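RsfP (Uncultured bacterium, PDB 4GLJ) is probably a methylthioadenosine phosphorylase, expected to cleave methylthioadenosine with phosphate into adenine and methylthioribose 1-phosphate, and binds the dye rhodamine B. Local coordinates at residues 96-101 with 219-224; 122-127 with 200-205; 172-177 with 194-199. All coordinates share one frame; numbering follows the deposited sequence. Where two conformers were deposited one is given.

Contact 1: residues 96-101 with 219-224. With RHB (N-[9-(2-carboxyphenyl)-6-(diethylamino)-3H-xanthen-3-ylidene]-N-ethylethanaminium), chain C; PO4 (phosphate ion), chain D.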
loop_
_atom_site.group_PDB
_atom_site.type_symbol
_atom_site.label_atom_id
_atom_site.label_comp_id
_atom_site.label_asym_id
_atom_site.label_seq_id
_atom_site.Cartn_x
_atom_site.Cartn_y
_atom_site.Cartn_z
ATOM N N VAL A 96 18.002 -15.763 3.828
ATOM C CA VAL A 96 18.109 -16.645 2.717
ATOM C C VAL A 96 16.716 -16.830 2.198
ATOM O O VAL A 96 15.871 -17.359 2.929
ATOM C CB VAL A 96 18.724 -18.004 3.107
ATOM C CG1 VAL A 96 18.786 -18.853 1.830
ATOM C CG2 VAL A 96 20.127 -17.813 3.756
ATOM N N SER A 97 16.447 -16.314 0.990
ATOM C CA SER A 97 15.072 -16.194 0.497
ATOM C C SER A 97 14.851 -16.683 -0.933
ATOM O O SER A 97 15.682 -16.394 -1.822
ATOM C CB SER A 97 14.701 -14.731 0.516
ATOM O OG SER A 97 14.764 -14.371 1.872
ATOM N N ALA A 98 13.703 -17.337 -1.158
ATOM C CA ALA A 98 13.357 -17.825 -2.491
ATOM C C ALA A 98 12.794 -16.611 -3.220
ATOM O O ALA A 98 12.005 -15.809 -2.614
ATOM C CB ALA A 98 12.290 -18.926 -2.429
ATOM N N VAL A 99 13.196 -16.431 -4.481
ATOM C CA VAL A 99 12.677 -15.302 -5.263
ATOM C C VAL A 99 12.315 -15.736 -6.674
ATOM O O VAL A 99 12.703 -16.823 -7.183
ATOM C CB VAL A 99 13.682 -14.104 -5.382
ATOM C CG1 VAL A 99 13.920 -13.497 -3.996
ATOM C CG2 VAL A 99 14.951 -14.533 -6.153
ATOM N N GLY A 100 11.486 -14.909 -7.286
ATOM C CA GLY A 100 11.224 -15.044 -8.707
ATOM C C GLY A 100 12.119 -14.130 -9.478
ATOM O O GLY A 100 12.476 -13.059 -9.016
ATOM N N SER A 101 12.473 -14.516 -10.686
ATOM C CA SER A 101 13.317 -13.642 -11.509
ATOM C C SER A 101 12.470 -12.750 -12.408
ATOM O O SER A 101 11.474 -13.206 -13.015
ATOM C CB SER A 101 14.219 -14.480 -12.443
ATOM O OG SER A 101 14.741 -13.635 -13.502
ATOM N N LEU A 219 17.560 -16.937 -3.759
ATOM C CA LEU A 219 17.619 -18.164 -4.516
ATOM C C LEU A 219 16.510 -18.103 -5.575
ATOM O O LEU A 219 15.341 -18.070 -5.257
ATOM C CB LEU A 219 17.324 -19.347 -3.580
ATOM C CG LEU A 219 18.048 -19.331 -2.218
ATOM C CD1 LEU A 219 17.710 -20.607 -1.447
ATOM C CD2 LEU A 219 19.548 -19.215 -2.455
ATOM N N VAL A 220 16.920 -18.059 -6.818
ATOM C CA VAL A 220 15.997 -17.978 -7.929
ATOM C C VAL A 220 15.293 -19.290 -8.142
ATOM O O VAL A 220 15.890 -20.350 -8.461
ATOM C CB VAL A 220 16.689 -17.466 -9.231
ATOM C CG1 VAL A 220 15.626 -17.361 -10.308
ATOM C CG2 VAL A 220 17.413 -16.106 -8.985
ATOM N N THR A 221 13.986 -19.251 -7.965
ATOM C CA THR A 221 13.231 -20.488 -8.060
ATOM C C THR A 221 12.459 -20.579 -9.360
ATOM O O THR A 221 12.029 -21.678 -9.777
ATOM C CB THR A 221 12.281 -20.728 -6.885
ATOM O OG1 THR A 221 11.509 -19.544 -6.658
ATOM C CG2 THR A 221 13.068 -21.097 -5.625
ATOM N N ASP A 222 12.308 -19.470 -10.043
ATOM C CA ASP A 222 11.694 -19.539 -11.365
ATOM C C ASP A 222 11.559 -18.107 -11.902
ATOM O O ASP A 222 11.902 -17.160 -11.231
ATOM C CB ASP A 222 10.335 -20.310 -11.347
ATOM C CG ASP A 222 9.924 -20.870 -12.751
ATOM O OD1 ASP A 222 10.624 -20.574 -13.762
ATOM O OD2 ASP A 222 8.882 -21.589 -12.857
ATOM N N PHE A 223 11.174 -17.989 -13.156
ATOM C CA PHE A 223 10.829 -16.694 -13.676
ATOM C C PHE A 223 9.539 -16.428 -12.921
ATOM O O PHE A 223 8.824 -17.371 -12.517
ATOM C CB PHE A 223 10.864 -16.691 -15.214
ATOM C CG PHE A 223 12.258 -16.896 -15.789
ATOM C CD1 PHE A 223 12.610 -18.124 -16.423
ATOM C CD2 PHE A 223 13.247 -15.863 -15.689
ATOM C CE1 PHE A 223 13.899 -18.303 -16.939
ATOM C CE2 PHE A 223 14.525 -16.046 -16.208
ATOM C CZ PHE A 223 14.852 -17.253 -16.840
ATOM N N ASP A 224 9.267 -15.150 -12.710
ATOM C CA ASP A 224 7.982 -14.750 -12.239
ATOM C C ASP A 224 7.171 -15.182 -13.453
ATOM O O ASP A 224 7.716 -15.734 -14.415
ATOM C CB ASP A 224 7.972 -13.276 -11.862
ATOM C CG ASP A 224 6.842 -12.950 -10.942
ATOM O OD1 ASP A 224 6.311 -13.815 -10.200
ATOM O OD2 ASP A 224 6.348 -11.822 -11.039
HETATM O O2 RHB C . 8.343 -20.541 -9.979
HETATM C C26 RHB C . 8.306 -21.711 -9.535
HETATM C C19 RHB C . 8.083 -21.841 -8.052
HETATM C C14 RHB C . 7.658 -20.731 -7.366
HETATM C C15 RHB C . 7.438 -20.806 -5.996
HETATM C C16 RHB C . 7.676 -21.978 -5.289
HETATM C C17 RHB C . 8.125 -23.101 -5.974
HETATM C C18 RHB C . 8.330 -23.018 -7.347
HETATM C C9 RHB C . 7.349 -19.469 -8.080
HETATM C C8 RHB C . 6.654 -19.506 -9.385
HETATM C C13 RHB C . 6.360 -20.749 -9.928
HETATM C C12 RHB C . 5.735 -20.832 -11.160
HETATM C C11 RHB C . 5.387 -19.679 -11.856
HETATM N N1 RHB C . 4.742 -19.874 -13.110
HETATM C C35 RHB C . 3.515 -20.682 -12.942
HETATM C C36 RHB C . 3.705 -22.107 -13.425
HETATM C C22 RHB C . 4.397 -18.614 -13.803
HETATM C C23 RHB C . 3.012 -18.703 -14.423
HETATM C C10 RHB C . 5.687 -18.416 -11.299
HETATM C C7 RHB C . 6.324 -18.313 -10.040
HETATM O O1 RHB C . 6.652 -17.078 -9.454
HETATM C C1 RHB C . 7.291 -16.980 -8.210
HETATM C C2 RHB C . 7.648 -18.143 -7.498
HETATM C C6 RHB C . 7.605 -15.744 -7.619
HETATM C C5 RHB C . 8.252 -15.755 -6.367
HETATM C C4 RHB C . 8.605 -16.907 -5.689
HETATM C C3 RHB C . 8.293 -18.117 -6.262
HETATM N N2 RHB C . 8.521 -14.575 -5.704
HETATM C C24 RHB C . 7.373 -13.788 -6.100
HETATM C C25 RHB C . 6.809 -13.195 -4.842
HETATM C C33 RHB C . 8.227 -14.824 -4.291
HETATM C C34 RHB C . 9.221 -15.801 -3.679
HETATM O O3 RHB C . 8.479 -22.713 -10.283
HETATM P P PO4 D . 10.966 -16.707 1.585
HETATM O O1 PO4 D . 9.734 -17.218 0.897
HETATM O O2 PO4 D . 12.028 -17.681 1.135
HETATM O O3 PO4 D . 11.147 -15.325 1.079
HETATM O O4 PO4 D . 10.860 -16.732 3.107
#

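Contact 2: residues 122-127 with 200-205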
loop_
_atom_site.group_PDB
_atom_site.type_symbol
_atom_site.label_atom_id
_atom_site.label_comp_id
_atom_site.label_asym_id
_atom_site.label_seq_id
_atom_site.Cartn_x
_atom_site.Cartn_y
_atom_site.Cartn_z
ATOM N N LYS A 122 2.084 -3.929 2.043
ATOM C CA LYS A 122 0.939 -3.053 2.338
ATOM C C LYS A 122 0.531 -3.074 3.774
ATOM O O LYS A 122 0.180 -2.022 4.381
ATOM C CB LYS A 122 -0.229 -3.505 1.454
ATOM C CG LYS A 122 0.049 -3.310 -0.061
ATOM C CD LYS A 122 -1.039 -4.014 -0.869
ATOM C CE LYS A 122 -0.760 -3.920 -2.401
ATOM N NZ LYS A 122 -1.964 -4.215 -3.216
ATOM N N GLN A 123 0.554 -4.289 4.336
ATOM C CA GLN A 123 -0.142 -4.523 5.592
ATOM C C GLN A 123 0.725 -4.989 6.738
ATOM O O GLN A 123 0.240 -5.572 7.682
ATOM C CB GLN A 123 -1.259 -5.548 5.332
ATOM C CG GLN A 123 -2.351 -4.898 4.483
ATOM C CD GLN A 123 -3.250 -5.885 3.743
ATOM O OE1 GLN A 123 -3.400 -7.070 4.165
ATOM N NE2 GLN A 123 -3.943 -5.375 2.673
ATOM N N ARG A 124 1.993 -4.688 6.715
ATOM C CA ARG A 124 2.893 -5.182 7.722
ATOM C C ARG A 124 3.374 -4.077 8.620
ATOM O O ARG A 124 3.559 -2.999 8.157
ATOM C CB ARG A 124 4.046 -5.888 7.050
ATOM C CG ARG A 124 3.589 -7.090 6.272
ATOM C CD ARG A 124 4.621 -7.494 5.299
ATOM N NE ARG A 124 4.125 -8.405 4.311
ATOM C CZ ARG A 124 4.893 -9.217 3.633
ATOM N NH1 ARG A 124 6.169 -9.226 3.870
ATOM N NH2 ARG A 124 4.383 -10.005 2.739
ATOM N N VAL A 125 3.531 -4.335 9.910
ATOM C CA VAL A 125 4.022 -3.288 10.756
ATOM C C VAL A 125 5.503 -3.189 10.392
ATOM O O VAL A 125 6.220 -4.178 10.502
ATOM C CB VAL A 125 3.856 -3.627 12.241
ATOM C CG1 VAL A 125 4.443 -2.468 13.119
ATOM C CG2 VAL A 125 2.392 -3.859 12.485
ATOM N N SER A 126 5.990 -1.994 10.024
ATOM C CA SER A 126 7.326 -1.972 9.408
ATOM C C SER A 126 8.345 -1.116 10.222
ATOM O O SER A 126 9.408 -0.738 9.718
ATOM C CB SER A 126 7.216 -1.472 7.950
ATOM O OG SER A 126 6.551 -0.197 8.004
ATOM N N THR A 127 8.040 -0.917 11.501
ATOM C CA THR A 127 8.926 -0.183 12.419
ATOM C C THR A 127 8.631 -0.631 13.831
ATOM O O THR A 127 7.538 -1.126 14.169
ATOM C CB THR A 127 8.701 1.354 12.300
ATOM O OG1 THR A 127 9.581 2.056 13.184
ATOM C CG2 THR A 127 7.267 1.752 12.667
ATOM N N ASN A 200 11.429 -10.010 2.562
ATOM C CA ASN A 200 12.580 -9.287 3.087
ATOM C C ASN A 200 12.258 -7.846 3.511
ATOM O O ASN A 200 13.083 -7.198 4.153
ATOM C CB ASN A 200 13.788 -9.425 2.141
ATOM C CG ASN A 200 14.431 -10.852 2.250
ATOM O OD1 ASN A 200 15.637 -10.971 2.239
ATOM N ND2 ASN A 200 13.608 -11.908 2.534
ATOM N N MET A 201 11.032 -7.394 3.245
ATOM C CA MET A 201 10.452 -6.209 3.907
ATOM C C MET A 201 9.250 -6.680 4.700
ATOM O O MET A 201 8.414 -7.387 4.161
ATOM C CB MET A 201 10.048 -5.142 2.877
ATOM C CG MET A 201 11.236 -4.453 2.197
ATOM S SD MET A 201 11.972 -3.286 3.394
ATOM C CE MET A 201 13.253 -2.534 2.397
ATOM N N PRO A 202 9.122 -6.293 5.976
ATOM C CA PRO A 202 9.878 -5.193 6.624
ATOM C C PRO A 202 11.145 -5.687 7.338
ATOM O O PRO A 202 11.767 -4.890 8.003
ATOM C CB PRO A 202 8.867 -4.659 7.655
ATOM C CG PRO A 202 8.170 -5.931 8.083
ATOM C CD PRO A 202 7.932 -6.670 6.781
ATOM N N GLU A 203 11.518 -6.955 7.125
ATOM C CA GLU A 203 12.684 -7.576 7.854
ATOM C C GLU A 203 13.932 -6.707 7.721
ATOM O O GLU A 203 14.585 -6.440 8.754
ATOM C CB GLU A 203 12.939 -8.958 7.300
ATOM C CG GLU A 203 13.489 -9.983 8.245
ATOM C CD GLU A 203 13.555 -11.350 7.577
ATOM O OE1 GLU A 203 14.459 -11.525 6.698
ATOM O OE2 GLU A 203 12.673 -12.223 7.830
ATOM N N ALA A 204 14.213 -6.183 6.508
ATOM C CA ALA A 204 15.427 -5.336 6.342
ATOM C C ALA A 204 15.337 -4.004 7.132
ATOM O O ALA A 204 16.361 -3.513 7.669
ATOM C CB ALA A 204 15.760 -5.042 4.864
ATOM N N LYS A 205 14.144 -3.380 7.130
ATOM C CA LYS A 205 13.910 -2.129 7.885
ATOM C C LYS A 205 14.116 -2.378 9.417
ATOM O O LYS A 205 14.697 -1.550 10.128
ATOM C CB LYS A 205 12.448 -1.635 7.616
ATOM C CG LYS A 205 12.303 -1.052 6.193
ATOM C CD LYS A 205 10.836 -0.631 5.960
ATOM C CE LYS A 205 10.854 0.188 4.647
ATOM N NZ LYS A 205 9.458 0.456 4.099
HETATM O O HOH W 1 8.183 1.637 6.614
#

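Contact 3: residues 172-177 with 194-199. With RHB (N-[9-(2-carboxyphenyl)-6-(diethylamino)-3H-xanthen-3-ylidene]-N-ethylethanaminium), chain C; PO4 (phosphate ion), chain D.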
loop_
_atom_site.group_PDB
_atom_site.type_symbol
_atom_site.label_atom_id
_atom_site.label_comp_id
_atom_site.label_asym_id
_atom_site.label_seq_id
_atom_site.Cartn_x
_atom_site.Cartn_y
_atom_site.Cartn_z
ATOM N N VAL A 172 12.246 -6.531 -5.304
ATOM C CA VAL A 172 10.988 -5.835 -4.996
ATOM C C VAL A 172 10.212 -6.807 -4.090
ATOM O O VAL A 172 10.050 -7.967 -4.418
ATOM C CB VAL A 172 10.181 -5.423 -6.265
ATOM C CG1 VAL A 172 9.884 -6.633 -7.122
ATOM C CG2 VAL A 172 8.820 -4.828 -5.825
ATOM N N CYS A 173 9.677 -6.281 -2.966
ATOM C CA CYS A 173 8.979 -7.099 -2.009
ATOM C C CYS A 173 7.507 -6.769 -2.134
ATOM O O CYS A 173 7.145 -5.644 -1.909
ATOM C CB CYS A 173 9.403 -6.755 -0.594
ATOM S SG CYS A 173 8.919 -8.109 0.569
ATOM N N ILE A 174 6.681 -7.800 -2.355
ATOM C CA ILE A 174 5.243 -7.575 -2.482
ATOM C C ILE A 174 4.563 -8.235 -1.305
ATOM O O ILE A 174 5.173 -9.059 -0.546
ATOM C CB ILE A 174 4.709 -8.133 -3.838
ATOM C CG1 ILE A 174 4.862 -9.681 -3.907
ATOM C CG2 ILE A 174 5.346 -7.379 -5.046
ATOM C CD1 ILE A 174 3.984 -10.307 -5.018
ATOM N N GLU A 175 3.302 -7.873 -1.121
ATOM C CA GLU A 175 2.530 -8.336 0.025
ATOM C C GLU A 175 2.244 -9.853 -0.071
ATOM O O GLU A 175 2.364 -10.525 0.921
ATOM C CB GLU A 175 1.194 -7.541 0.112
ATOM C CG GLU A 175 0.345 -7.886 1.339
ATOM C CD GLU A 175 1.168 -7.690 2.635
ATOM O OE1 GLU A 175 1.685 -6.573 2.826
ATOM O OE2 GLU A 175 1.333 -8.623 3.510
ATOM N N GLY A 176 1.846 -10.342 -1.248
ATOM C CA GLY A 176 1.514 -11.777 -1.379
ATOM C C GLY A 176 0.084 -11.925 -0.847
ATOM O O GLY A 176 -0.579 -10.915 -0.569
ATOM N N PRO A 177 -0.406 -13.166 -0.659
ATOM C CA PRO A 177 0.339 -14.367 -0.964
ATOM C C PRO A 177 0.303 -14.756 -2.451
ATOM O O PRO A 177 1.053 -15.658 -2.811
ATOM C CB PRO A 177 -0.361 -15.416 -0.067
ATOM C CG PRO A 177 -1.833 -14.981 -0.081
ATOM C CD PRO A 177 -1.724 -13.459 -0.037
ATOM N N ASP A 194 14.806 -6.603 -10.306
ATOM C CA ASP A 194 15.448 -7.764 -10.932
ATOM C C ASP A 194 14.887 -9.097 -10.420
ATOM O O ASP A 194 14.856 -10.077 -11.160
ATOM C CB ASP A 194 16.952 -7.693 -10.625
ATOM C CG ASP A 194 17.594 -6.451 -11.256
ATOM O OD1 ASP A 194 18.149 -5.600 -10.518
ATOM O OD2 ASP A 194 17.489 -6.308 -12.518
ATOM N N ILE A 195 14.488 -9.110 -9.160
ATOM C CA ILE A 195 13.939 -10.272 -8.483
ATOM C C ILE A 195 12.768 -9.787 -7.581
ATOM O O ILE A 195 12.732 -8.629 -7.181
ATOM C CB ILE A 195 15.002 -11.011 -7.660
ATOM C CG1 ILE A 195 15.602 -10.102 -6.558
ATOM C CG2 ILE A 195 16.086 -11.580 -8.614
ATOM C CD1 ILE A 195 16.659 -10.739 -5.645
ATOM N N ILE A 196 11.867 -10.717 -7.287
ATOM C CA ILE A 196 10.672 -10.510 -6.548
ATOM C C ILE A 196 10.525 -11.505 -5.430
ATOM O O ILE A 196 10.605 -12.755 -5.627
ATOM C CB ILE A 196 9.421 -10.483 -7.487
ATOM C CG1 ILE A 196 8.105 -10.295 -6.661
ATOM C CG2 ILE A 196 9.336 -11.730 -8.365
ATOM C CD1 ILE A 196 7.071 -9.579 -7.502
ATOM N N GLY A 197 10.243 -10.999 -4.243
ATOM C CA GLY A 197 10.001 -11.911 -3.126
ATOM C C GLY A 197 8.896 -11.304 -2.233
ATOM O O GLY A 197 8.313 -10.293 -2.608
ATOM N N MET A 198 8.571 -11.959 -1.101
ATOM C CA MET A 198 7.425 -11.499 -0.269
ATOM C C MET A 198 7.837 -11.229 1.154
ATOM O O MET A 198 6.968 -10.891 1.992
ATOM C CB MET A 198 6.310 -12.557 -0.312
ATOM C CG MET A 198 5.800 -12.833 -1.743
ATOM S SD MET A 198 4.416 -13.979 -1.708
ATOM C CE MET A 198 4.103 -14.095 -3.450
ATOM N N THR A 199 9.125 -11.441 1.471
ATOM C CA THR A 199 9.448 -11.494 2.929
ATOM C C THR A 199 10.542 -10.508 3.440
ATOM O O THR A 199 10.593 -10.244 4.670
ATOM C CB THR A 199 9.925 -12.930 3.355
ATOM O OG1 THR A 199 11.051 -13.298 2.511
ATOM C CG2 THR A 199 8.850 -13.928 3.177
HETATM O O2 RHB C . 8.343 -20.541 -9.979
HETATM C C26 RHB C . 8.306 -21.711 -9.535
HETATM C C19 RHB C . 8.083 -21.841 -8.052
HETATM C C14 RHB C . 7.658 -20.731 -7.366
HETATM C C15 RHB C . 7.438 -20.806 -5.996
HETATM C C16 RHB C . 7.676 -21.978 -5.289
HETATM C C17 RHB C . 8.125 -23.101 -5.974
HETATM C C18 RHB C . 8.330 -23.018 -7.347
HETATM C C9 RHB C . 7.349 -19.469 -8.080
HETATM C C8 RHB C . 6.654 -19.506 -9.385
HETATM C C13 RHB C . 6.360 -20.749 -9.928
HETATM C C12 RHB C . 5.735 -20.832 -11.160
HETATM C C11 RHB C . 5.387 -19.679 -11.856
HETATM N N1 RHB C . 4.742 -19.874 -13.110
HETATM C C35 RHB C . 3.515 -20.682 -12.942
HETATM C C36 RHB C . 3.705 -22.107 -13.425
HETATM C C22 RHB C . 4.397 -18.614 -13.803
HETATM C C23 RHB C . 3.012 -18.703 -14.423
HETATM C C10 RHB C . 5.687 -18.416 -11.299
HETATM C C7 RHB C . 6.324 -18.313 -10.040
HETATM O O1 RHB C . 6.652 -17.078 -9.454
HETATM C C1 RHB C . 7.291 -16.980 -8.210
HETATM C C2 RHB C . 7.648 -18.143 -7.498
HETATM C C6 RHB C . 7.605 -15.744 -7.619
HETATM C C5 RHB C . 8.252 -15.755 -6.367
HETATM C C4 RHB C . 8.605 -16.907 -5.689
HETATM C C3 RHB C . 8.293 -18.117 -6.262
HETATM N N2 RHB C . 8.521 -14.575 -5.704
HETATM C C24 RHB C . 7.373 -13.788 -6.100
HETATM C C25 RHB C . 6.809 -13.195 -4.842
HETATM C C33 RHB C . 8.227 -14.824 -4.291
HETATM C C34 RHB C . 9.221 -15.801 -3.679
HETATM O O3 RHB C . 8.479 -22.713 -10.283
HETATM P P PO4 D . 10.966 -16.707 1.585
HETATM O O1 PO4 D . 9.734 -17.218 0.897
HETATM O O2 PO4 D . 12.028 -17.681 1.135
HETATM O O3 PO4 D . 11.147 -15.325 1.079
HETATM O O4 PO4 D . 10.860 -16.732 3.107
#

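Contact 1: residues 96-101 with 219-224
V99 meets strand 219-221 with both its backbone polar atoms. Its N donates to L219 O at 2.8 Å. Its O accepts from T221 N in a nearly straight bond, 173° at the hydrogen. L219 N donates in turn to S97 O. These bonds set the strands side by side and parallel, with A98 next to L219 and V99 next to V220. The chain turns a corner at D222, yet the pairing goes on. S101 N donates to D222 O, in the carbonyl plane, and D224 N donates to S101 O at 3.0 Å.

The side chain of S101 can be followed outward. CB sits 3.9 Å from V220 CG1 and 3.7 Å from F223 CD2. OG stands anti to the backbone N (chi1 163°), which brings it 3.5 Å from F223 CD2, obliquely to the ring. The polar partners of OG are L106 O and Q103 N. The ring of F223 is itself stacked with H227. At the other end of the contact L219 CD1 touches V96 CG1 at 3.9 Å, and these two side chains cross obliquely.

A98 N points at the bound phosphate and donates to PO4 O2 at 2.9 Å, 174° at the hydrogen. S22, R64, H65 and T199 hold the same ion. The rhodamine B lies against A98, G100 and F223; its fit at D222 is too close to be trusted. The phosphate sits at S97 and A98, and the dye further on, across both segments. The phosphate probably comes from the crystallisation liquor, but the arrangement is consistent with the phosphate and nucleoside sites of the nucleoside phosphorylase fold.

Contact 2: residues 122-127 with 200-205
P202 presents its ring to R124, V125 and S126. The contact joins the loop after strand 111-119 to helix 200-209, in the alpha/beta fold of the phosphorylase superfamily. The peptide bond from M201 to P202 is cis.

The side chains of R124 and P202 cross at about a right angle. R124 CD lies 3.7 Å from P202 CD, and both P202 CD and M201 O sit at the edge of the guanidinium, near its plane. The arginine chain runs extended from CG to NE and carries the guanidinium past the ring. NH1 reaches M201 O at 2.9 Å, but the bond is weak, with only 121° at the hydrogen. NH1 has a stronger partner in M198 O, and NE forms a salt bridge with E175.

Further along the ring, P202 CG meets V125 O at 3.6 Å. P202 CB lies 3.6 Å from S126 CB. K205, three residues on, comes in with CB 3.8 Å from S126 O. That oxygen also accepts from Q178 of the second subunit, so the loop lies at a subunit interface. K205 stretches beyond CG to place NZ near D119, its salt-bridge partner. The same NZ donates to a water at 3.1 Å, and S126 OG donates to that water at 2.8 Å.

Contact 3: residues 172-177 with 194-199
V172 N donates to I195 O at 2.9 Å, in the carbonyl plane, and starts the parallel pairing of the two segments. G197 O takes I174 N at 3.0 Å, also in the carbonyl plane, and a weaker C-H contact from C173 CA at 3.3 Å. V172 O likewise takes G197 N and a C-H contact from I196 CA.

V172 and I196 lie side by side and point the same way. I196 CD1 reaches I174 CG2 at 3.7 Å, while I196 CG1 and CG2 face an ethyl group of rhodamine B, 3.6 Å from its C24. With an alanine in place of I196, CD1 and both gamma carbons go, which is likely to leave I174 CG2 and the dye's C24 without this apolar neighbour. M198 runs extended beyond CG, its SD 3.7 Å from G176 CA and its CE 3.5 Å from P177 O. M198 CG and CE also meet the dye's ethyl carbon C25, so this part of the sheet lines the dye pocket.

Helix 182-190 connects the two strands in a beta-alpha-beta unit, and its Y188 touches both I174 and I196. Strand 92-101 pairs antiparallel with the far edge of 195-197, and strand 111-119 lies beyond 169-173.

Contacts 1 and 3 are buried and belong to one sheet. Strands 92-101 and 195-197 are neighbours in it, and G100 N meets I196 O at 2.9 Å. Both contacts rest on parallel backbone bonds and apolar side chains, and both touch the dye and the phosphate. Contact 2 is only partly buried. It has no strand pairing: a proline ring, an arginine and a water carry it beside the other two subunits. Helix 200-209 follows strand 195-197 and precedes strand 213-221, so contact 2 is tied to both others. N200 ND2 reaches S97 OG of contact 1, and K122 N reaches E175 OE1 of contact 3.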